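Local coordinates for protein beta subunit of photoactivated adenylyl cyclase (Beggiatoa sp. PS, PDB 5M2A) that converts ATP to cyclic AMP in response to blue light, sensed by a flavin-binding BLUF domain linked to an adenylyl cyclase catalytic domain, at residues M4-Y10 with Q52-N58; S30-Q35 with W94-T98; G215-R220 with C302-W307; L289-F295 with T328-K334. All blocks are in the same frame, centred on the assembly; numbering follows the deposited sequence. Where two conformers were deposited one is given.

How the contacts relate
From the N terminus, segment 4-10, on the first strand, is followed by helix segment 30-35; the chain then returns at 52-58 to close contact 1 and at 94-98 to close contact 2. The two therefore cross, and both line part of the flavin pocket, meeting where Q52 NE2 lies 3.3 Å from M96 CE. The cyclase domain repeats this alternation. Segments 215-220 and 289-295 come first, 302-307 closes contact 3, and 328-334 closes contact 4. These two touch through side chains of I219, F295, W307 and V329, joining a helix to the catalytic sheet. The centres of contacts 1 and 3 are about 39 Å apart, so the pair at the flavin and the pair in the cyclase domain lie in separate regions of the chain.

Contact 1 of 4, residues M4-Y10 with Q52-N58; sequences MMKRLVY and QILEGEN. With FMN (flavin mononucleotide), chain F.
Strand M5-Y10 runs antiparallel to Q52-E55, their short axes 4.7 Å apart at 170°, and reciprocal backbone hydrogen bonds pair Y10 with Q52, L8 with L54 and K6 with G56. On the face carrying Y10 and Q52, the phenol OH donates to Q52 OE1 over 2.5 Å, approaching from slightly above the amide's carbonyl plane. CG of Q52 is anti to its backbone N (chi1 -164°), and from there the extended chain carries NE2 to 3.0 Å from flavin N5, so both ends of the amide are engaged. This tyrosine-glutamine-flavin relay is the hallmark of BLUF photoreceptors, here on two central strands of the domain's sheet. The other face holds R7 beside E55: NH1 reaches OE2 at 2.7 Å, with the carboxylate oxygen close to the guanidinium plane. R7 NE also pairs with E83, and E55 OE2 accepts from M90 N. With a leucine in place of R7, the carboxylates of E55 and E83 would probably lose their shared cationic mate. Further along this face V9 CG2 rests 3.8 Å from I53 CG1, and L115 of the second subunit packs on both residues.

Contact 2 of 4, residues S30-Q35 with W94-T98; sequences SIKNNQ and WAMKT. With FMN (flavin mononucleotide), chain F.
N34 reaches from its helix to the backbone of A95 and to the flavin at once. Its CB lies 3.4 Å from A95 O, the first point of touch. With CG anti to the carbonyl carbon (chi1 -66°), the amide is set between protein and cofactor. At one tip ND2 donates to A95 O over 2.9 Å in a nearly straight bond (167°); the acceptor lies in the amide plane, although the nitrogen sits above the plane of the A95 carbonyl. The same ND2 gives a longer bond to flavin O4, 3.3 Å away. The other tip, OD1, accepts from flavin N3 at 2.9 Å with an almost linear N-H (175°). Donor and acceptor thus both read the pyrimidine edge of the isoalloxazine, as expected of a BLUF flavin pocket, and N33 ND2 adds a bond to flavin O2. A leucine in place of N34 is likely to leave flavin N3 and A95 O without these partners and the cofactor edge less firmly placed. Apolar packing fills in around the amide. M96 CG meets S30 CB at 3.6 Å; bends at chi2 and chi3 beyond it bring CE to 3.6 Å from N34 ND2. Beside it I31 CG1 touches M96 O at 3.4 Å, and A95 CB packs on Q35 CG. Helix 20-36 is thereby pinned to the approach of strand 97-100, which runs parallel to strand 40-46; from there M96 also touches L43 and reaches L54 on strand 49-55.

Contact 3 of 4, residues G215-R220 with C302-W307; sequences GDAAIR and CCQAQW
D216 and W307 have the most surface buried in this contact, which joins the first turns of helix 215-235 to the loop between helix 297-301 and strand 309-315 in the nucleotidyl cyclase catalytic fold. The D216 carboxylate is gripped by three N-H groups of the loop. OD2 uses its syn lone pair to accept from Q304 N at 2.7 Å. OD1 takes two donors: A305 N, which comes from above the carboxylate plane at 3.0 Å, and W307 NE1, which meets the anti lone pair of OD1 at 2.8 Å, with OD1 close to the indole plane. Three donors, together with a position in the first turn of a helix, would be expected to favour the charged form of D216.

W307 is thereby fixed by its nitrogen edge, and its six-membered ring spreads over I219. In one of the two conformers of I219, CG2 stands over that ring, 3.6 Å from the centroid and 12° off the normal, a CH-pi contact that may not hold in the other. R220 CG adds itself at the ring edge, 3.8 Å from W307 CH2. Close fit extends to G215, where an added CB would fall 2.4 Å from C302 O. C303 SG lies beside this glycine, 3.7 Å from its carbonyl carbon. One ordered water accepts from D216 N at 3.1 Å and stands beside OD2 on the side turned away from OD1.

Contact 4 of 4, residues L289-F295 with T328-K334; sequences LPYALAF and TVNEAQK
T328 and Y291 form the tight heart of a contact that joins strands 293-296 and 324-329, antiparallel neighbours in the catalytic sheet of the cyclase domain, and then follows their flanking loops. The T328 methyl CG2 sits over the centre of the Y291 ring, 3.6 Å from the centroid and only 13° off its normal, a CH-pi contact in which the two side chains meet at about a right angle. With T328 OG1 anti to the backbone N (chi1 -173°), the hydroxyl passes beside Y291 CB and donates to L293 O at 2.7 Å. Next to it L293 CB meets A332 CB at 3.7 Å, A292 N donates to A332 O, and V329 CG1 lies at the edge of the F295 ring, 3.8 Å from CZ. Helix 215-235 covers this part through I219, which touches both L293 and F295. Burial has a price here: V329 N has no hydrogen-bonding partner.

Toward P290 and Q333, both exposed, packing gives way to backbone bonds and water. K334 N donates to P290 O at 2.9 Å, nearly straight (173°). A water donates to both P290 O and K334 O, closing a small bridge at the surface. Q333 CA lies 3.4 Å from Y291 CD2. K334 returns to the protein, its extended chain passing Y291 O; T286 O and T338 OG1 take bonds from its ammonium, and NZ meets L289 O at 2.8 Å, nearly along the C=O axis.

Contact 1 of 4, residues M4-Y10 with Q52-N58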
# COMPACT_ATOMS: atom_id res chain seq x y z
N MET A 4 34.01 -15.44 7.25
CA MET A 4 32.81 -15.42 6.42
C MET A 4 32.59 -14.04 5.80
O MET A 4 32.82 -13.02 6.45
CB MET A 4 31.58 -15.83 7.24
CG MET A 4 30.29 -15.84 6.45
SD MET A 4 28.85 -16.31 7.42
CE MET A 4 29.28 -18.00 7.86
N MET A 5 32.14 -14.01 4.55
CA MET A 5 31.94 -12.77 3.81
C MET A 5 30.48 -12.57 3.44
O MET A 5 29.70 -13.52 3.31
CB MET A 5 32.79 -12.75 2.54
CG MET A 5 34.29 -12.72 2.77
SD MET A 5 35.16 -12.52 1.21
CE MET A 5 34.71 -14.05 0.39
N LYS A 6 30.11 -11.30 3.25
CA LYS A 6 28.77 -10.94 2.82
C LYS A 6 28.86 -9.90 1.71
O LYS A 6 29.92 -9.31 1.46
CB LYS A 6 27.94 -10.37 3.98
CG LYS A 6 28.44 -9.03 4.47
CD LYS A 6 27.72 -8.57 5.71
CE LYS A 6 26.26 -8.29 5.44
NZ LYS A 6 25.55 -7.90 6.69
N ARG A 7 27.74 -9.69 1.03
CA ARG A 7 27.65 -8.70 -0.03
C ARG A 7 26.32 -7.99 0.09
O ARG A 7 25.27 -8.64 0.18
CB ARG A 7 27.81 -9.35 -1.41
CG ARG A 7 27.65 -8.40 -2.58
CD ARG A 7 28.21 -9.02 -3.86
NE ARG A 7 27.70 -10.37 -4.08
CZ ARG A 7 28.45 -11.47 -4.06
NH1 ARG A 7 29.76 -11.38 -3.84
NH2 ARG A 7 27.90 -12.65 -4.28
N LEU A 8 26.36 -6.66 0.10
CA LEU A 8 25.15 -5.86 0.16
C LEU A 8 25.08 -4.91 -1.03
O LEU A 8 26.10 -4.48 -1.58
CB LEU A 8 25.05 -5.09 1.48
CG LEU A 8 26.04 -4.00 1.90
CD1 LEU A 8 25.73 -2.66 1.24
CD2 LEU A 8 26.03 -3.85 3.42
N VAL A 9 23.86 -4.56 -1.41
CA VAL A 9 23.63 -3.63 -2.50
C VAL A 9 22.60 -2.64 -2.01
O VAL A 9 21.62 -3.03 -1.37
CB VAL A 9 23.13 -4.34 -3.78
CG1 VAL A 9 23.01 -3.35 -4.93
CG2 VAL A 9 24.06 -5.49 -4.15
N TYR A 10 22.82 -1.36 -2.29
CA TYR A 10 21.89 -0.32 -1.87
C TYR A 10 21.81 0.74 -2.94
O TYR A 10 22.68 0.87 -3.80
CB TYR A 10 22.30 0.30 -0.52
CG TYR A 10 23.47 1.25 -0.57
CD1 TYR A 10 23.31 2.58 -0.94
CD2 TYR A 10 24.75 0.82 -0.22
CE1 TYR A 10 24.39 3.45 -0.99
CE2 TYR A 10 25.83 1.68 -0.27
CZ TYR A 10 25.65 2.99 -0.65
OH TYR A 10 26.72 3.86 -0.70
N GLN A 52 25.46 1.15 -5.02
CA GLN A 52 26.73 0.62 -4.55
C GLN A 52 26.60 -0.83 -4.15
O GLN A 52 25.61 -1.24 -3.53
CB GLN A 52 27.31 1.44 -3.39
CG GLN A 52 28.82 1.12 -3.16
CD GLN A 52 29.48 2.06 -2.16
OE1 GLN A 52 28.82 2.63 -1.29
NE2 GLN A 52 30.79 2.21 -2.27
N ILE A 53 27.62 -1.61 -4.50
CA ILE A 53 27.77 -2.99 -4.07
C ILE A 53 29.03 -3.06 -3.22
O ILE A 53 30.09 -2.59 -3.64
CB ILE A 53 27.88 -3.94 -5.28
CG1 ILE A 53 26.70 -3.74 -6.24
CG2 ILE A 53 27.96 -5.39 -4.81
CD1 ILE A 53 26.80 -4.56 -7.53
N LEU A 54 28.90 -3.62 -2.02
CA LEU A 54 30.01 -3.79 -1.08
C LEU A 54 30.14 -5.26 -0.73
O LEU A 54 29.14 -5.95 -0.54
CB LEU A 54 29.78 -2.97 0.19
CG LEU A 54 29.69 -1.44 0.09
CD1 LEU A 54 29.30 -0.84 1.44
CD2 LEU A 54 31.01 -0.86 -0.40
N GLU A 55 31.38 -5.76 -0.64
CA GLU A 55 31.58 -7.14 -0.25
C GLU A 55 32.86 -7.27 0.57
O GLU A 55 33.81 -6.51 0.40
CB GLU A 55 31.62 -8.08 -1.46
CG GLU A 55 32.38 -7.53 -2.64
CD GLU A 55 32.39 -8.47 -3.83
OE1 GLU A 55 33.20 -8.27 -4.75
OE2 GLU A 55 31.57 -9.42 -3.85
N GLY A 56 32.85 -8.24 1.48
CA GLY A 56 33.95 -8.45 2.39
C GLY A 56 33.45 -9.17 3.62
O GLY A 56 32.27 -9.52 3.73
N GLU A 57 34.37 -9.39 4.57
CA GLU A 57 33.99 -10.04 5.82
C GLU A 57 32.90 -9.23 6.51
O GLU A 57 32.88 -8.00 6.46
CB GLU A 57 35.20 -10.22 6.72
CG GLU A 57 35.92 -11.54 6.49
CD GLU A 57 37.25 -11.62 7.20
OE1 GLU A 57 37.72 -10.59 7.71
OE2 GLU A 57 37.84 -12.73 7.24
N ASN A 58 31.97 -9.95 7.16
CA ASN A 58 30.72 -9.34 7.59
C ASN A 58 30.95 -8.16 8.53
O ASN A 58 30.30 -7.11 8.38
CB ASN A 58 29.84 -10.39 8.27
CG ASN A 58 29.69 -11.65 7.44
OD1 ASN A 58 29.87 -11.62 6.23
ND2 ASN A 58 29.38 -12.76 8.10
N1 FMN F . 33.88 5.07 2.41
C2 FMN F . 34.63 3.91 2.38
O2 FMN F . 35.57 3.76 3.15
N3 FMN F . 34.31 2.90 1.49
C4 FMN F . 33.25 3.05 0.63
O4 FMN F . 32.96 2.15 -0.16
C4A FMN F . 32.50 4.21 0.66
N5 FMN F . 31.44 4.35 -0.21
C5A FMN F . 30.69 5.49 -0.20
C6 FMN F . 29.63 5.61 -1.08
C7 FMN F . 28.86 6.76 -1.08
C7M FMN F . 27.71 6.87 -2.04
C8 FMN F . 29.15 7.80 -0.19
C8M FMN F . 28.33 9.05 -0.18
C9 FMN F . 30.22 7.67 0.70
C9A FMN F . 30.99 6.52 0.70
N10 FMN F . 32.05 6.39 1.57
C10 FMN F . 32.81 5.23 1.55
C1' FMN F . 32.37 7.52 2.51
C2' FMN F . 32.14 7.20 3.98
O2' FMN F . 30.81 7.52 4.32
C3' FMN F . 33.09 8.06 4.81
O3' FMN F . 33.01 9.40 4.37
C4' FMN F . 34.52 7.56 4.67
O4' FMN F . 34.59 6.21 5.08
C5' FMN F . 35.49 8.38 5.50
O5' FMN F . 35.11 8.29 6.86
P FMN F . 36.07 8.85 8.02
O1P FMN F . 37.15 7.82 8.27
O2P FMN F . 36.70 10.15 7.57
O3P FMN F . 35.26 9.07 9.28

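Contact 2 of 4, residues S30-Q35 with W94-T98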
# COMPACT_ATOMS: atom_id res chain seq x y z
N SER A 30 37.43 5.64 -0.48
CA SER A 30 36.88 4.29 -0.49
C SER A 30 37.95 3.27 -0.87
O SER A 30 38.10 2.24 -0.20
CB SER A 30 35.70 4.21 -1.45
OG SER A 30 34.72 5.18 -1.12
N ILE A 31 38.71 3.55 -1.93
CA ILE A 31 39.77 2.64 -2.35
C ILE A 31 40.78 2.42 -1.23
O ILE A 31 41.20 1.28 -0.97
CB ILE A 31 40.45 3.16 -3.63
CG1 ILE A 31 39.48 3.09 -4.82
CG2 ILE A 31 41.72 2.38 -3.93
CD1 ILE A 31 40.06 3.66 -6.09
N LYS A 32 41.18 3.49 -0.55
CA LYS A 32 42.16 3.37 0.53
C LYS A 32 41.60 2.56 1.69
O LYS A 32 42.24 1.62 2.17
CB LYS A 32 42.59 4.76 1.00
CG LYS A 32 43.45 5.52 0.00
CD LYS A 32 43.79 6.91 0.53
CE LYS A 32 42.53 7.72 0.80
NZ LYS A 32 42.83 9.11 1.23
N ASN A 33 40.40 2.92 2.16
CA ASN A 33 39.81 2.22 3.30
C ASN A 33 39.47 0.77 2.94
O ASN A 33 39.75 -0.15 3.72
CB ASN A 33 38.57 2.95 3.80
CG ASN A 33 38.89 4.33 4.35
OD1 ASN A 33 40.05 4.66 4.59
ND2 ASN A 33 37.86 5.13 4.58
N ASN A 34 38.88 0.56 1.76
CA ASN A 34 38.45 -0.79 1.40
C ASN A 34 39.63 -1.73 1.20
O ASN A 34 39.52 -2.92 1.50
CB ASN A 34 37.58 -0.74 0.14
CG ASN A 34 36.26 -0.03 0.38
OD1 ASN A 34 36.02 0.53 1.45
ND2 ASN A 34 35.39 -0.03 -0.63
N GLN A 35 40.76 -1.21 0.72
CA GLN A 35 41.97 -2.04 0.64
C GLN A 35 42.46 -2.43 2.03
O GLN A 35 42.94 -3.55 2.23
CB GLN A 35 43.07 -1.30 -0.13
CG GLN A 35 43.00 -1.49 -1.63
CD GLN A 35 44.03 -0.66 -2.38
OE1 GLN A 35 44.77 0.11 -1.77
NE2 GLN A 35 44.08 -0.83 -3.69
N TRP A 94 38.67 -4.86 -7.50
CA TRP A 94 38.28 -3.46 -7.34
C TRP A 94 38.00 -3.19 -5.87
O TRP A 94 36.94 -3.57 -5.36
CB TRP A 94 37.05 -3.15 -8.18
CG TRP A 94 37.22 -3.33 -9.66
CD1 TRP A 94 38.39 -3.35 -10.36
CD2 TRP A 94 36.17 -3.53 -10.62
NE1 TRP A 94 38.14 -3.55 -11.70
CE2 TRP A 94 36.78 -3.66 -11.88
CE3 TRP A 94 34.78 -3.61 -10.53
CZ2 TRP A 94 36.04 -3.86 -13.05
CZ3 TRP A 94 34.05 -3.81 -11.69
CH2 TRP A 94 34.68 -3.93 -12.93
N ALA A 95 38.93 -2.51 -5.19
CA ALA A 95 38.64 -2.03 -3.84
C ALA A 95 37.38 -1.18 -3.84
O ALA A 95 36.49 -1.35 -2.99
CB ALA A 95 39.84 -1.24 -3.31
N MET A 96 37.29 -0.25 -4.79
CA MET A 96 36.04 0.46 -5.07
C MET A 96 36.12 1.09 -6.45
O MET A 96 36.78 2.12 -6.64
CB MET A 96 35.74 1.52 -4.01
CG MET A 96 34.41 2.25 -4.22
SD MET A 96 33.05 1.16 -4.67
CE MET A 96 33.03 0.02 -3.29
N LYS A 97 35.47 0.48 -7.43
CA LYS A 97 35.45 1.00 -8.79
C LYS A 97 34.26 1.95 -8.93
O LYS A 97 33.12 1.55 -8.67
CB LYS A 97 35.35 -0.13 -9.81
CG LYS A 97 34.96 0.30 -11.21
CD LYS A 97 36.12 0.95 -11.92
CE LYS A 97 37.16 -0.07 -12.31
NZ LYS A 97 38.39 0.56 -12.84
N THR A 98 34.52 3.19 -9.31
CA THR A 98 33.47 4.18 -9.51
C THR A 98 33.17 4.30 -11.00
O THR A 98 34.08 4.49 -11.81
CB THR A 98 33.87 5.55 -8.95
OG1 THR A 98 34.05 5.45 -7.54
CG2 THR A 98 32.78 6.59 -9.25
N1 FMN F . 33.88 5.07 2.41
C2 FMN F . 34.63 3.91 2.38
O2 FMN F . 35.57 3.76 3.15
N3 FMN F . 34.31 2.90 1.49
C4 FMN F . 33.25 3.05 0.63
O4 FMN F . 32.96 2.15 -0.16
C4A FMN F . 32.50 4.21 0.66
N5 FMN F . 31.44 4.35 -0.21
C5A FMN F . 30.69 5.49 -0.20
C6 FMN F . 29.63 5.61 -1.08
C7 FMN F . 28.86 6.76 -1.08
C7M FMN F . 27.71 6.87 -2.04
C8 FMN F . 29.15 7.80 -0.19
C8M FMN F . 28.33 9.05 -0.18
C9 FMN F . 30.22 7.67 0.70
C9A FMN F . 30.99 6.52 0.70
N10 FMN F . 32.05 6.39 1.57
C10 FMN F . 32.81 5.23 1.55
C1' FMN F . 32.37 7.52 2.51
C2' FMN F . 32.14 7.20 3.98
O2' FMN F . 30.81 7.52 4.32
C3' FMN F . 33.09 8.06 4.81
O3' FMN F . 33.01 9.40 4.37
C4' FMN F . 34.52 7.56 4.67
O4' FMN F . 34.59 6.21 5.08
C5' FMN F . 35.49 8.38 5.50
O5' FMN F . 35.11 8.29 6.86
P FMN F . 36.07 8.85 8.02
O1P FMN F . 37.15 7.82 8.27
O2P FMN F . 36.70 10.15 7.57
O3P FMN F . 35.26 9.07 9.28

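Contact 3 of 4, residues G215-R220 with C302-W307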
# COMPACT_ATOMS: atom_id res chain seq x y z
N GLY A 215 5.14 2.44 24.35
CA GLY A 215 3.91 3.03 24.88
C GLY A 215 4.02 4.54 25.05
O GLY A 215 3.14 5.29 24.64
N ASP A 216 5.11 5.00 25.66
CA ASP A 216 5.26 6.43 25.85
C ASP A 216 5.44 7.13 24.51
O ASP A 216 4.89 8.22 24.30
CB ASP A 216 6.42 6.73 26.80
CG ASP A 216 6.22 6.12 28.18
OD1 ASP A 216 5.23 6.49 28.85
OD2 ASP A 216 7.03 5.27 28.59
N ALA A 217 6.19 6.53 23.58
CA ALA A 217 6.33 7.12 22.25
C ALA A 217 4.98 7.25 21.56
O ALA A 217 4.73 8.22 20.83
CB ALA A 217 7.29 6.30 21.39
N ALA A 218 4.10 6.26 21.75
CA ALA A 218 2.76 6.31 21.16
C ALA A 218 1.93 7.46 21.72
O ALA A 218 1.20 8.14 20.98
CB ALA A 218 2.06 4.97 21.40
N ILE A 219 2.00 7.69 23.03
CA ILE A 219 1.28 8.81 23.63
C ILE A 219 1.87 10.13 23.15
O ILE A 219 1.14 11.05 22.78
CB ILE A 219 1.32 8.70 25.17
CG1 ILE A 219 0.71 7.37 25.63
CG2 ILE A 219 0.64 9.91 25.82
CD1 ILE A 219 -0.75 7.26 25.33
N ARG A 220 3.20 10.23 23.18
CA ARG A 220 3.87 11.46 22.73
C ARG A 220 3.59 11.75 21.26
O ARG A 220 3.39 12.91 20.87
CB ARG A 220 5.38 11.34 22.97
CG ARG A 220 5.74 11.29 24.42
CD ARG A 220 7.22 11.01 24.66
NE ARG A 220 7.48 11.08 26.10
CZ ARG A 220 8.34 10.29 26.74
NH1 ARG A 220 9.02 9.38 26.06
NH2 ARG A 220 8.52 10.41 28.05
N CYS A 302 1.82 -0.24 29.13
CA CYS A 302 3.04 -0.15 28.33
C CYS A 302 3.81 1.15 28.54
O CYS A 302 4.87 1.33 27.92
CB CYS A 302 2.74 -0.25 26.84
SG CYS A 302 2.18 -1.86 26.30
N CYS A 303 3.31 2.07 29.35
CA CYS A 303 3.96 3.36 29.54
C CYS A 303 4.77 3.35 30.82
O CYS A 303 4.35 2.79 31.84
CB CYS A 303 2.93 4.48 29.60
SG CYS A 303 1.96 4.59 28.12
N GLN A 304 5.95 3.98 30.76
CA GLN A 304 6.80 4.13 31.93
C GLN A 304 6.87 5.57 32.43
O GLN A 304 7.28 5.78 33.58
CB GLN A 304 8.22 3.64 31.62
CG GLN A 304 8.25 2.19 31.16
CD GLN A 304 9.36 1.91 30.17
OE1 GLN A 304 9.21 2.16 28.97
NE2 GLN A 304 10.48 1.40 30.66
N ALA A 305 6.44 6.54 31.63
CA ALA A 305 6.55 7.93 32.04
C ALA A 305 5.45 8.28 33.04
O ALA A 305 4.46 7.56 33.19
CB ALA A 305 6.47 8.86 30.82
N GLN A 306 5.64 9.40 33.73
CA GLN A 306 4.73 9.84 34.78
C GLN A 306 3.54 10.61 34.19
O GLN A 306 3.30 11.77 34.50
CB GLN A 306 5.47 10.67 35.82
CG GLN A 306 6.59 9.94 36.54
CD GLN A 306 6.07 8.86 37.48
OE1 GLN A 306 5.13 9.09 38.24
NE2 GLN A 306 6.69 7.69 37.43
N TRP A 307 2.80 9.93 33.32
CA TRP A 307 1.57 10.52 32.82
C TRP A 307 0.55 10.63 33.95
O TRP A 307 0.54 9.83 34.88
CB TRP A 307 0.98 9.68 31.69
CG TRP A 307 1.92 9.47 30.55
CD1 TRP A 307 2.60 8.32 30.26
CD2 TRP A 307 2.29 10.42 29.56
NE1 TRP A 307 3.37 8.50 29.13
CE2 TRP A 307 3.20 9.79 28.68
CE3 TRP A 307 1.94 11.75 29.31
CZ2 TRP A 307 3.77 10.44 27.59
CZ3 TRP A 307 2.50 12.40 28.23
CH2 TRP A 307 3.40 11.74 27.37
O HOH W 1 7.47 3.25 26.71

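Contact 4 of 4, residues L289-F295 with T328-K334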
# COMPACT_ATOMS: atom_id res chain seq x y z
N LEU A 289 -15.96 12.62 24.05
CA LEU A 289 -15.13 12.79 25.23
C LEU A 289 -14.51 14.18 25.26
O LEU A 289 -14.26 14.79 24.21
CB LEU A 289 -14.00 11.75 25.26
CG LEU A 289 -14.44 10.29 25.25
CD1 LEU A 289 -13.22 9.39 25.11
CD2 LEU A 289 -15.21 9.97 26.51
N PRO A 290 -14.22 14.71 26.44
CA PRO A 290 -13.52 16.00 26.53
C PRO A 290 -12.02 15.85 26.35
O PRO A 290 -11.25 16.71 26.80
CB PRO A 290 -13.89 16.49 27.94
CG PRO A 290 -14.15 15.24 28.71
CD PRO A 290 -14.73 14.25 27.75
N TYR A 291 -11.60 14.78 25.68
CA TYR A 291 -10.21 14.49 25.38
C TYR A 291 -10.09 14.01 23.94
O TYR A 291 -10.96 13.30 23.45
CB TYR A 291 -9.63 13.40 26.30
CG TYR A 291 -9.72 13.76 27.76
CD1 TYR A 291 -10.87 13.52 28.48
CD2 TYR A 291 -8.65 14.36 28.41
CE1 TYR A 291 -10.97 13.86 29.81
CE2 TYR A 291 -8.73 14.71 29.74
CZ TYR A 291 -9.89 14.45 30.43
OH TYR A 291 -9.99 14.79 31.76
N ALA A 292 -8.99 14.38 23.30
CA ALA A 292 -8.74 14.05 21.90
C ALA A 292 -7.97 12.75 21.71
O ALA A 292 -7.67 12.37 20.57
CB ALA A 292 -7.99 15.20 21.23
N LEU A 293 -7.61 12.07 22.80
CA LEU A 293 -6.87 10.82 22.77
C LEU A 293 -7.55 9.84 23.72
O LEU A 293 -7.84 10.19 24.87
CB LEU A 293 -5.42 11.03 23.21
CG LEU A 293 -4.58 9.79 23.51
CD1 LEU A 293 -4.40 8.98 22.23
CD2 LEU A 293 -3.24 10.20 24.09
N ALA A 294 -7.82 8.63 23.26
CA ALA A 294 -8.39 7.60 24.12
C ALA A 294 -7.66 6.29 23.91
O ALA A 294 -7.34 5.94 22.77
CB ALA A 294 -9.88 7.41 23.86
N PHE A 295 -7.41 5.55 24.99
CA PHE A 295 -6.68 4.30 24.83
C PHE A 295 -7.08 3.30 25.91
O PHE A 295 -7.80 3.62 26.87
CB PHE A 295 -5.16 4.55 24.80
CG PHE A 295 -4.65 5.36 25.96
CD1 PHE A 295 -4.48 4.78 27.21
CD2 PHE A 295 -4.30 6.70 25.78
CE1 PHE A 295 -4.00 5.52 28.28
CE2 PHE A 295 -3.83 7.45 26.85
CZ PHE A 295 -3.68 6.87 28.09
N THR A 328 -7.22 8.05 29.25
CA THR A 328 -6.57 9.13 28.53
C THR A 328 -5.48 9.69 29.43
O THR A 328 -5.21 9.16 30.51
CB THR A 328 -7.60 10.19 28.11
OG1 THR A 328 -6.96 11.15 27.27
CG2 THR A 328 -8.17 10.89 29.33
N VAL A 329 -4.83 10.75 28.97
CA VAL A 329 -3.91 11.51 29.79
C VAL A 329 -4.42 12.94 29.91
O VAL A 329 -5.11 13.45 29.02
CB VAL A 329 -2.46 11.48 29.25
CG1 VAL A 329 -1.90 10.03 29.28
CG2 VAL A 329 -2.37 12.04 27.83
N ASN A 330 -4.10 13.57 31.05
CA ASN A 330 -4.55 14.94 31.29
C ASN A 330 -4.13 15.87 30.16
O ASN A 330 -4.88 16.78 29.77
CB ASN A 330 -4.00 15.43 32.63
CG ASN A 330 -4.52 16.81 33.01
OD1 ASN A 330 -3.75 17.76 33.13
ND2 ASN A 330 -5.83 16.91 33.21
N GLU A 331 -2.93 15.67 29.61
CA GLU A 331 -2.42 16.52 28.54
C GLU A 331 -3.29 16.47 27.27
O GLU A 331 -3.19 17.38 26.44
CB GLU A 331 -0.98 16.12 28.18
CG GLU A 331 0.05 16.36 29.28
CD GLU A 331 0.27 17.84 29.58
OE1 GLU A 331 0.26 18.65 28.63
OE2 GLU A 331 0.46 18.19 30.76
N ALA A 332 -4.12 15.44 27.10
CA ALA A 332 -4.95 15.33 25.91
C ALA A 332 -6.28 16.07 26.04
O ALA A 332 -7.11 16.00 25.12
CB ALA A 332 -5.23 13.86 25.58
N GLN A 333 -6.49 16.77 27.15
CA GLN A 333 -7.76 17.47 27.37
C GLN A 333 -8.00 18.50 26.29
O GLN A 333 -7.07 19.20 25.86
CB GLN A 333 -7.75 18.14 28.74
CG GLN A 333 -9.07 18.76 29.15
CD GLN A 333 -8.96 19.63 30.39
OE1 GLN A 333 -8.32 20.69 30.36
NE2 GLN A 333 -9.57 19.18 31.49
N LYS A 334 -9.25 18.61 25.85
CA LYS A 334 -9.65 19.57 24.82
C LYS A 334 -9.91 20.93 25.45
O LYS A 334 -10.64 21.04 26.44
CB LYS A 334 -10.91 19.10 24.09
CG LYS A 334 -10.72 17.87 23.19
CD LYS A 334 -12.09 17.35 22.73
CE LYS A 334 -11.98 16.13 21.81
NZ LYS A 334 -13.32 15.47 21.67
O HOH W 2 -12.01 19.36 27.88